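Local structure of Zn-dependent hydrolase, glyoxylase (Echinicola vietnamensis, 6T5K) at residues A[98-109]-A[128-137]; A[121-129]-A[158-168]. The protein probably hydrolyses beta-lactam antibiotics to substituted beta-amino acids as a zinc-dependent class B metallo-beta-lactamase. All blocks are in the same frame, centred on the assembly; numbering follows the deposited sequence.

Interaction 1 (A[98-109]-A[128-137]). With ZN (zinc ion), chain G; ZN (zinc ion), chain H; EDO (1,2-ethanediol), chain F.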
# COMPACT_ATOMS: atom_id res chain seq x y z
N ALA A 98 -3.78 -6.43 0.80
CA ALA A 98 -3.03 -6.19 2.03
C ALA A 98 -1.56 -6.44 1.71
O ALA A 98 -1.19 -7.56 1.34
CB ALA A 98 -3.46 -7.14 3.14
N THR A 99 -0.74 -5.40 1.80
CA THR A 99 0.64 -5.54 1.33
C THR A 99 1.58 -6.21 2.32
O THR A 99 2.72 -6.51 1.95
CB THR A 99 1.20 -4.21 0.80
OG1 THR A 99 1.27 -3.23 1.82
CG2 THR A 99 0.40 -3.72 -0.41
N HIS A 100 1.17 -6.41 3.57
CA HIS A 100 1.80 -7.37 4.48
C HIS A 100 0.81 -7.60 5.61
O HIS A 100 -0.30 -7.07 5.61
CB HIS A 100 3.21 -7.00 4.97
CG HIS A 100 3.32 -5.73 5.76
ND1 HIS A 100 3.40 -4.49 5.16
CD2 HIS A 100 3.43 -5.51 7.09
CE1 HIS A 100 3.50 -3.56 6.10
NE2 HIS A 100 3.54 -4.15 7.27
N PHE A 101 1.20 -8.42 6.57
CA PHE A 101 0.24 -8.89 7.57
C PHE A 101 -0.04 -7.92 8.72
O PHE A 101 -0.91 -8.22 9.54
CB PHE A 101 0.69 -10.24 8.15
CG PHE A 101 1.80 -10.15 9.17
CD1 PHE A 101 3.14 -10.18 8.77
CD2 PHE A 101 1.51 -10.09 10.54
CE1 PHE A 101 4.15 -10.12 9.71
CE2 PHE A 101 2.54 -10.05 11.48
CZ PHE A 101 3.86 -10.05 11.06
N HIS A 102 0.63 -6.78 8.80
CA HIS A 102 0.43 -5.88 9.93
C HIS A 102 -0.90 -5.12 9.84
O HIS A 102 -1.54 -5.05 8.79
CB HIS A 102 1.56 -4.86 10.01
CG HIS A 102 2.86 -5.41 10.49
ND1 HIS A 102 4.06 -4.78 10.25
CD2 HIS A 102 3.15 -6.51 11.23
CE1 HIS A 102 5.04 -5.46 10.82
NE2 HIS A 102 4.51 -6.52 11.42
N LEU A 103 -1.30 -4.50 10.94
CA LEU A 103 -2.62 -3.87 11.03
C LEU A 103 -2.77 -2.61 10.17
O LEU A 103 -3.89 -2.27 9.78
CB LEU A 103 -2.99 -3.62 12.49
CG LEU A 103 -3.27 -4.91 13.28
CD1 LEU A 103 -3.40 -4.56 14.75
CD2 LEU A 103 -4.55 -5.61 12.81
N ASP A 104 -1.68 -1.92 9.84
CA ASP A 104 -1.76 -0.78 8.92
C ASP A 104 -1.84 -1.22 7.46
O ASP A 104 -1.70 -0.38 6.56
CB ASP A 104 -0.62 0.23 9.15
CG ASP A 104 0.79 -0.37 9.04
OD1 ASP A 104 0.99 -1.51 9.54
OD2 ASP A 104 1.70 0.32 8.47
N CYS A 105 -2.03 -2.51 7.23
CA CYS A 105 -2.34 -3.07 5.93
C CYS A 105 -3.70 -3.73 5.91
O CYS A 105 -4.37 -3.72 4.87
CB CYS A 105 -1.29 -4.11 5.54
SG CYS A 105 0.37 -3.48 5.58
N LEU A 106 -4.13 -4.36 7.03
CA LEU A 106 -5.32 -5.19 6.95
C LEU A 106 -6.27 -5.05 8.12
O LEU A 106 -7.24 -5.81 8.20
CB LEU A 106 -4.95 -6.67 6.73
CG LEU A 106 -3.81 -7.27 7.56
CD1 LEU A 106 -4.21 -7.27 9.02
CD2 LEU A 106 -3.52 -8.67 7.12
N GLY A 107 -6.05 -4.08 9.00
CA GLY A 107 -6.93 -3.95 10.15
C GLY A 107 -8.38 -3.74 9.77
O GLY A 107 -9.28 -4.11 10.53
N GLY A 108 -8.64 -3.17 8.61
CA GLY A 108 -10.00 -2.90 8.18
C GLY A 108 -10.58 -3.83 7.14
O GLY A 108 -11.58 -3.49 6.51
N LEU A 109 -10.04 -5.04 6.99
CA LEU A 109 -10.52 -5.88 5.91
C LEU A 109 -12.00 -6.24 6.04
O LEU A 109 -12.67 -6.46 5.02
CB LEU A 109 -9.71 -7.16 5.82
CG LEU A 109 -8.35 -7.03 5.15
CD1 LEU A 109 -7.72 -8.40 5.14
CD2 LEU A 109 -8.46 -6.49 3.73
N LEU A 128 0.31 -15.66 8.20
CA LEU A 128 0.79 -14.77 9.26
C LEU A 128 -0.37 -14.02 9.91
O LEU A 128 -0.40 -13.86 11.13
CB LEU A 128 1.81 -13.80 8.68
CG LEU A 128 3.14 -14.46 8.37
CD1 LEU A 128 3.96 -13.59 7.47
CD2 LEU A 128 3.94 -14.76 9.66
N ALA A 129 -1.33 -13.56 9.12
CA ALA A 129 -2.49 -12.88 9.70
C ALA A 129 -3.22 -13.82 10.64
O ALA A 129 -3.58 -13.44 11.76
CB ALA A 129 -3.41 -12.42 8.58
N SER A 130 -3.44 -15.05 10.20
CA SER A 130 -4.14 -16.01 11.04
C SER A 130 -3.38 -16.26 12.33
O SER A 130 -3.97 -16.29 13.42
CB SER A 130 -4.33 -17.30 10.26
OG SER A 130 -4.93 -18.27 11.10
N GLN A 131 -2.07 -16.44 12.25
CA GLN A 131 -1.33 -16.74 13.46
C GLN A 131 -1.34 -15.58 14.43
O GLN A 131 -1.16 -15.79 15.64
CB GLN A 131 0.12 -17.06 13.17
CG GLN A 131 0.42 -18.23 12.33
CD GLN A 131 1.87 -18.17 11.87
OE1 GLN A 131 2.75 -17.88 12.66
NE2 GLN A 131 2.12 -18.49 10.58
N HIS A 132 -1.45 -14.35 13.93
CA HIS A 132 -1.52 -13.17 14.79
C HIS A 132 -2.94 -12.83 15.22
O HIS A 132 -3.13 -11.85 15.96
CB HIS A 132 -0.88 -11.97 14.10
CG HIS A 132 0.61 -12.06 14.06
ND1 HIS A 132 1.29 -12.82 13.13
CD2 HIS A 132 1.55 -11.52 14.87
CE1 HIS A 132 2.59 -12.75 13.37
NE2 HIS A 132 2.78 -11.94 14.40
N ASP A 133 -3.94 -13.59 14.77
CA ASP A 133 -5.34 -13.29 15.06
C ASP A 133 -5.74 -11.92 14.52
O ASP A 133 -6.50 -11.18 15.15
CB ASP A 133 -5.66 -13.45 16.55
CG ASP A 133 -7.14 -13.49 16.82
OD1 ASP A 133 -7.89 -14.07 15.99
OD2 ASP A 133 -7.56 -12.93 17.87
N PHE A 134 -5.23 -11.58 13.34
CA PHE A 134 -5.60 -10.37 12.62
C PHE A 134 -6.61 -10.71 11.53
O PHE A 134 -6.73 -11.88 11.12
CB PHE A 134 -4.37 -9.74 11.94
CG PHE A 134 -3.32 -9.22 12.87
CD1 PHE A 134 -3.56 -9.00 14.21
CD2 PHE A 134 -2.04 -8.94 12.37
CE1 PHE A 134 -2.56 -8.52 15.03
CE2 PHE A 134 -1.04 -8.46 13.20
CZ PHE A 134 -1.30 -8.25 14.53
N PRO A 135 -7.36 -9.73 11.02
CA PRO A 135 -8.24 -9.98 9.87
C PRO A 135 -7.49 -10.65 8.74
O PRO A 135 -6.35 -10.30 8.43
CB PRO A 135 -8.73 -8.58 9.49
CG PRO A 135 -8.59 -7.80 10.81
CD PRO A 135 -7.32 -8.30 11.39
N GLN A 136 -8.12 -11.65 8.14
CA GLN A 136 -7.41 -12.49 7.18
C GLN A 136 -7.78 -12.15 5.75
O GLN A 136 -8.96 -12.21 5.38
CB GLN A 136 -7.73 -13.95 7.46
CG GLN A 136 -7.01 -14.54 8.67
CD GLN A 136 -7.41 -15.98 8.89
OE1 GLN A 136 -7.39 -16.79 7.96
NE2 GLN A 136 -7.79 -16.31 10.12
N PRO A 137 -6.81 -11.86 4.89
CA PRO A 137 -7.11 -11.77 3.46
C PRO A 137 -7.67 -13.09 2.96
O PRO A 137 -7.32 -14.17 3.44
CB PRO A 137 -5.74 -11.45 2.83
CG PRO A 137 -4.93 -10.87 3.96
CD PRO A 137 -5.38 -11.66 5.16
ZN ZN G . 4.34 -3.25 8.94
ZN ZN H . 3.98 0.15 8.28
C1 EDO F . -11.75 -11.20 9.44
O1 EDO F . -10.89 -12.30 9.01
C2 EDO F . -12.24 -10.24 8.33
O2 EDO F . -13.60 -10.46 7.80
O HOH W 1 3.62 -1.58 9.46
O HOH W 2 6.20 0.39 8.82
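Phe101 lays one end of its ring over the imidazole of His132, CE2 standing above the centre of that ring and 3.3 Å from His132 CE1. The two planes are inclined by 35°, an oblique aromatic pair. CB of Leu128 makes a CH-pi contact with the Phe101 ring, 4.1 Å from its centroid. His132 is held by its own helix end: ND1, which donates at 2.8 Å, and the backbone N reach Leu128 O from opposite faces of its carbonyl plane. The Phe134 ring lies between His132 CB on one face and Leu103 CD2 on the other, the latter 4.0 Å from the ring centroid. With CG of Leu106 wedged between its backbone N and carbonyl carbon (chi1 44°), CD1 meets Phe134 CB and CD2 packs against Ala129 CB and Pro137 CD. The segment 98-109 carries the metallo-beta-lactamase HxHxD motif, whose His100 and His102 bind one zinc ion and Asp104 the other, on the side turned from helix 123-131. Phe101 O meets the edge of the Phe134 ring, 3.1 Å from CD2. Apolar and aromatic contacts hold the two segments together, leaving Phe101 O and Pro135 O buried without a polar partner.

Interaction 2 (A[121-129]-A[158-168]). With ZN (zinc ion), chain G; EDO (1,2-ethanediol), chain B.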
# COMPACT_ATOMS: atom_id res chain seq x y z
N ALA A 121 -3.65 -11.05 -0.96
CA ALA A 121 -2.36 -10.80 -0.32
C ALA A 121 -1.41 -11.91 -0.71
O ALA A 121 -1.81 -12.94 -1.26
CB ALA A 121 -2.51 -10.72 1.20
N PHE A 122 -0.13 -11.68 -0.45
CA PHE A 122 0.84 -12.76 -0.61
C PHE A 122 0.40 -13.98 0.18
O PHE A 122 -0.13 -13.87 1.28
CB PHE A 122 2.18 -12.28 -0.07
CG PHE A 122 3.34 -13.19 -0.38
CD1 PHE A 122 3.62 -13.59 -1.69
CD2 PHE A 122 4.16 -13.61 0.62
CE1 PHE A 122 4.71 -14.41 -1.96
CE2 PHE A 122 5.28 -14.39 0.35
CZ PHE A 122 5.54 -14.82 -0.94
N LYS A 123 0.66 -15.16 -0.37
CA LYS A 123 0.22 -16.39 0.27
C LYS A 123 0.62 -16.44 1.75
O LYS A 123 -0.18 -16.86 2.60
CB LYS A 123 0.78 -17.60 -0.49
CG LYS A 123 2.29 -17.63 -0.64
CD LYS A 123 2.76 -18.77 -1.54
CE LYS A 123 4.25 -18.67 -1.79
NZ LYS A 123 4.80 -19.75 -2.66
N ASN A 124 1.83 -16.01 2.08
CA ASN A 124 2.27 -16.08 3.46
C ASN A 124 1.63 -15.03 4.34
O ASN A 124 1.61 -15.21 5.56
CB ASN A 124 3.79 -16.10 3.55
CG ASN A 124 4.35 -17.42 3.08
OD1 ASN A 124 3.62 -18.42 2.95
ND2 ASN A 124 5.64 -17.44 2.82
N THR A 125 1.10 -13.95 3.76
CA THR A 125 0.35 -12.99 4.57
C THR A 125 -0.90 -13.63 5.15
O THR A 125 -1.27 -13.32 6.30
CB THR A 125 -0.03 -11.80 3.70
OG1 THR A 125 1.18 -11.24 3.15
CG2 THR A 125 -0.77 -10.74 4.50
N LEU A 126 -1.53 -14.54 4.43
CA LEU A 126 -2.72 -15.20 4.97
C LEU A 126 -2.38 -15.96 6.25
O LEU A 126 -3.06 -15.83 7.27
CB LEU A 126 -3.32 -16.13 3.93
CG LEU A 126 -4.23 -15.44 2.91
CD1 LEU A 126 -3.47 -14.49 2.01
CD2 LEU A 126 -4.96 -16.49 2.08
N SER A 127 -1.32 -16.77 6.21
CA SER A 127 -0.98 -17.57 7.39
C SER A 127 -0.48 -16.69 8.52
O SER A 127 -0.85 -16.89 9.68
CB SER A 127 0.04 -18.65 7.03
OG SER A 127 1.06 -18.12 6.23
N LEU A 128 0.31 -15.66 8.20
CA LEU A 128 0.79 -14.77 9.26
C LEU A 128 -0.37 -14.02 9.91
O LEU A 128 -0.40 -13.86 11.13
CB LEU A 128 1.81 -13.80 8.68
CG LEU A 128 3.14 -14.46 8.37
CD1 LEU A 128 3.96 -13.59 7.47
CD2 LEU A 128 3.94 -14.76 9.66
N ALA A 129 -1.33 -13.56 9.12
CA ALA A 129 -2.49 -12.88 9.70
C ALA A 129 -3.22 -13.82 10.64
O ALA A 129 -3.58 -13.44 11.76
CB ALA A 129 -3.41 -12.42 8.58
N TYR A 158 5.77 -9.94 -5.30
CA TYR A 158 6.70 -10.26 -4.23
C TYR A 158 8.13 -10.27 -4.77
O TYR A 158 8.45 -11.02 -5.70
CB TYR A 158 6.36 -11.62 -3.63
CG TYR A 158 7.21 -12.00 -2.46
CD1 TYR A 158 7.11 -11.31 -1.25
CD2 TYR A 158 8.13 -13.04 -2.57
CE1 TYR A 158 7.89 -11.64 -0.17
CE2 TYR A 158 8.93 -13.39 -1.48
CZ TYR A 158 8.79 -12.69 -0.30
OH TYR A 158 9.57 -13.04 0.76
N PHE A 159 8.98 -9.46 -4.16
CA PHE A 159 10.38 -9.38 -4.52
C PHE A 159 11.31 -9.85 -3.42
O PHE A 159 12.54 -9.80 -3.61
CB PHE A 159 10.74 -7.94 -4.85
CG PHE A 159 10.26 -7.49 -6.20
CD1 PHE A 159 10.96 -7.80 -7.34
CD2 PHE A 159 9.09 -6.75 -6.32
CE1 PHE A 159 10.54 -7.36 -8.57
CE2 PHE A 159 8.68 -6.28 -7.56
CZ PHE A 159 9.38 -6.61 -8.69
N GLY A 160 10.78 -10.32 -2.29
CA GLY A 160 11.59 -10.78 -1.19
C GLY A 160 11.29 -10.05 0.10
O GLY A 160 10.43 -9.17 0.18
N GLU A 161 12.01 -10.45 1.13
CA GLU A 161 11.76 -9.97 2.48
C GLU A 161 12.36 -8.57 2.71
O GLU A 161 13.29 -8.13 2.05
CB GLU A 161 12.34 -10.96 3.49
CG GLU A 161 11.85 -12.39 3.29
CD GLU A 161 12.05 -13.27 4.52
OE1 GLU A 161 12.59 -12.79 5.56
OE2 GLU A 161 11.63 -14.45 4.45
N GLY A 162 11.81 -7.87 3.71
CA GLY A 162 12.34 -6.58 4.09
C GLY A 162 11.73 -6.12 5.39
O GLY A 162 12.09 -6.58 6.47
N HIS A 163 10.79 -5.20 5.28
CA HIS A 163 10.03 -4.76 6.44
C HIS A 163 9.38 -5.93 7.15
O HIS A 163 9.36 -6.01 8.38
CB HIS A 163 8.97 -3.76 5.99
CG HIS A 163 8.00 -3.41 7.06
ND1 HIS A 163 8.33 -2.64 8.15
CD2 HIS A 163 6.71 -3.75 7.22
CE1 HIS A 163 7.28 -2.50 8.93
NE2 HIS A 163 6.28 -3.16 8.39
N THR A 164 8.85 -6.87 6.38
CA THR A 164 8.41 -8.17 6.90
C THR A 164 8.81 -9.25 5.89
O THR A 164 9.30 -8.96 4.79
CB THR A 164 6.90 -8.25 7.11
OG1 THR A 164 6.24 -7.96 5.88
CG2 THR A 164 6.44 -7.30 8.21
N GLN A 165 8.61 -10.51 6.27
CA GLN A 165 8.94 -11.59 5.35
C GLN A 165 8.01 -11.65 4.16
O GLN A 165 8.41 -12.16 3.10
CB GLN A 165 8.93 -12.94 6.04
CG GLN A 165 7.61 -13.33 6.70
CD GLN A 165 7.60 -14.75 7.15
OE1 GLN A 165 7.70 -15.03 8.33
NE2 GLN A 165 7.47 -15.65 6.22
N ASP A 166 6.77 -11.14 4.30
CA ASP A 166 5.70 -11.32 3.33
C ASP A 166 5.39 -10.06 2.52
O ASP A 166 4.42 -10.07 1.75
CB ASP A 166 4.44 -11.76 4.06
CG ASP A 166 3.95 -10.74 5.09
OD1 ASP A 166 4.79 -10.15 5.82
OD2 ASP A 166 2.71 -10.54 5.19
N ASN A 167 6.13 -8.99 2.72
CA ASN A 167 5.76 -7.75 2.08
C ASN A 167 5.77 -7.77 0.55
O ASN A 167 6.63 -8.34 -0.02
CB ASN A 167 6.47 -6.53 2.69
CG ASN A 167 8.00 -6.67 2.73
OD1 ASN A 167 8.66 -6.01 3.49
ND2 ASN A 167 8.50 -7.44 1.90
N VAL A 168 4.77 -7.14 -0.04
CA VAL A 168 4.63 -7.05 -1.49
C VAL A 168 4.46 -5.61 -1.89
O VAL A 168 4.11 -4.76 -1.07
CB VAL A 168 3.47 -7.90 -2.06
CG1 VAL A 168 3.75 -9.36 -1.77
CG2 VAL A 168 2.15 -7.49 -1.44
ZN ZN G . 4.34 -3.25 8.94
C1 EDO B . 11.70 -11.77 8.80
O1 EDO B . 12.69 -12.67 8.31
C2 EDO B . 11.57 -11.88 10.29
O2 EDO B . 11.40 -13.27 10.61
O HOH W 3 7.09 -15.09 3.50
O HOH W 1 3.62 -1.58 9.46
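The start of helix 123-131 comes alongside the irregular loop that follows strand 152-157, the backbones drawing nearest where the CA atoms of Thr125 and Asp166 are 5.7 Å apart. In this metallo-beta-lactamase fold the loop supplies His163, the third histidine of the first zinc site, while residues 121-129 run from a strand of the large sheet into the helix, with Phe122 at the N-cap position. Phe122, its CG anti to the backbone N (chi1 -170°), reaches across to stack face to face on Tyr158, the centroids 4.0 Å apart and the planes 16° from parallel. The far face of the Tyr158 ring lies on Gly160 N, and its OH donates to Gln165 O at 2.8 Å, a bond close to the line of that carbonyl, which ties the ring to a later part of its own loop. Val168 CG1 adds packing against Phe122 CB. Leu128 puts CD1 against both Gln165 CG and the carboxylate carbon of Asp166. At the rim, one water accepts from Asn124 ND2 and Gln165 NE2, bridging two side chains that do not bond directly. The Asp166 carboxylate is shared between two threonines: Thr164 OG1 donates to OD1 from above its plane, and Thr125 OG1 donates to OD2 on the anti side, 17° out of that plane, at 2.6 Å.

Helix 123-131 serves both contacts, Leu128 touching the partner segment in each, and the two centres lie 10 Å apart. In interaction 1 the helix backs the segment that carries His100, His102 and Asp104; in interaction 2 it packs against the loop that carries His163. The three histidines meet on one zinc ion, His100 NE2 and His163 NE2 being 3.1 Å apart, and the water on that metal also binds the second zinc, which Asp104 shares with Cys182 and His223. Away from the metals the segments also join: Thr99 O lies 2.9 Å from Val168 N, probably hydrogen-bonded, and Phe101 N approaches Asp166 OD2 to 2.9 Å.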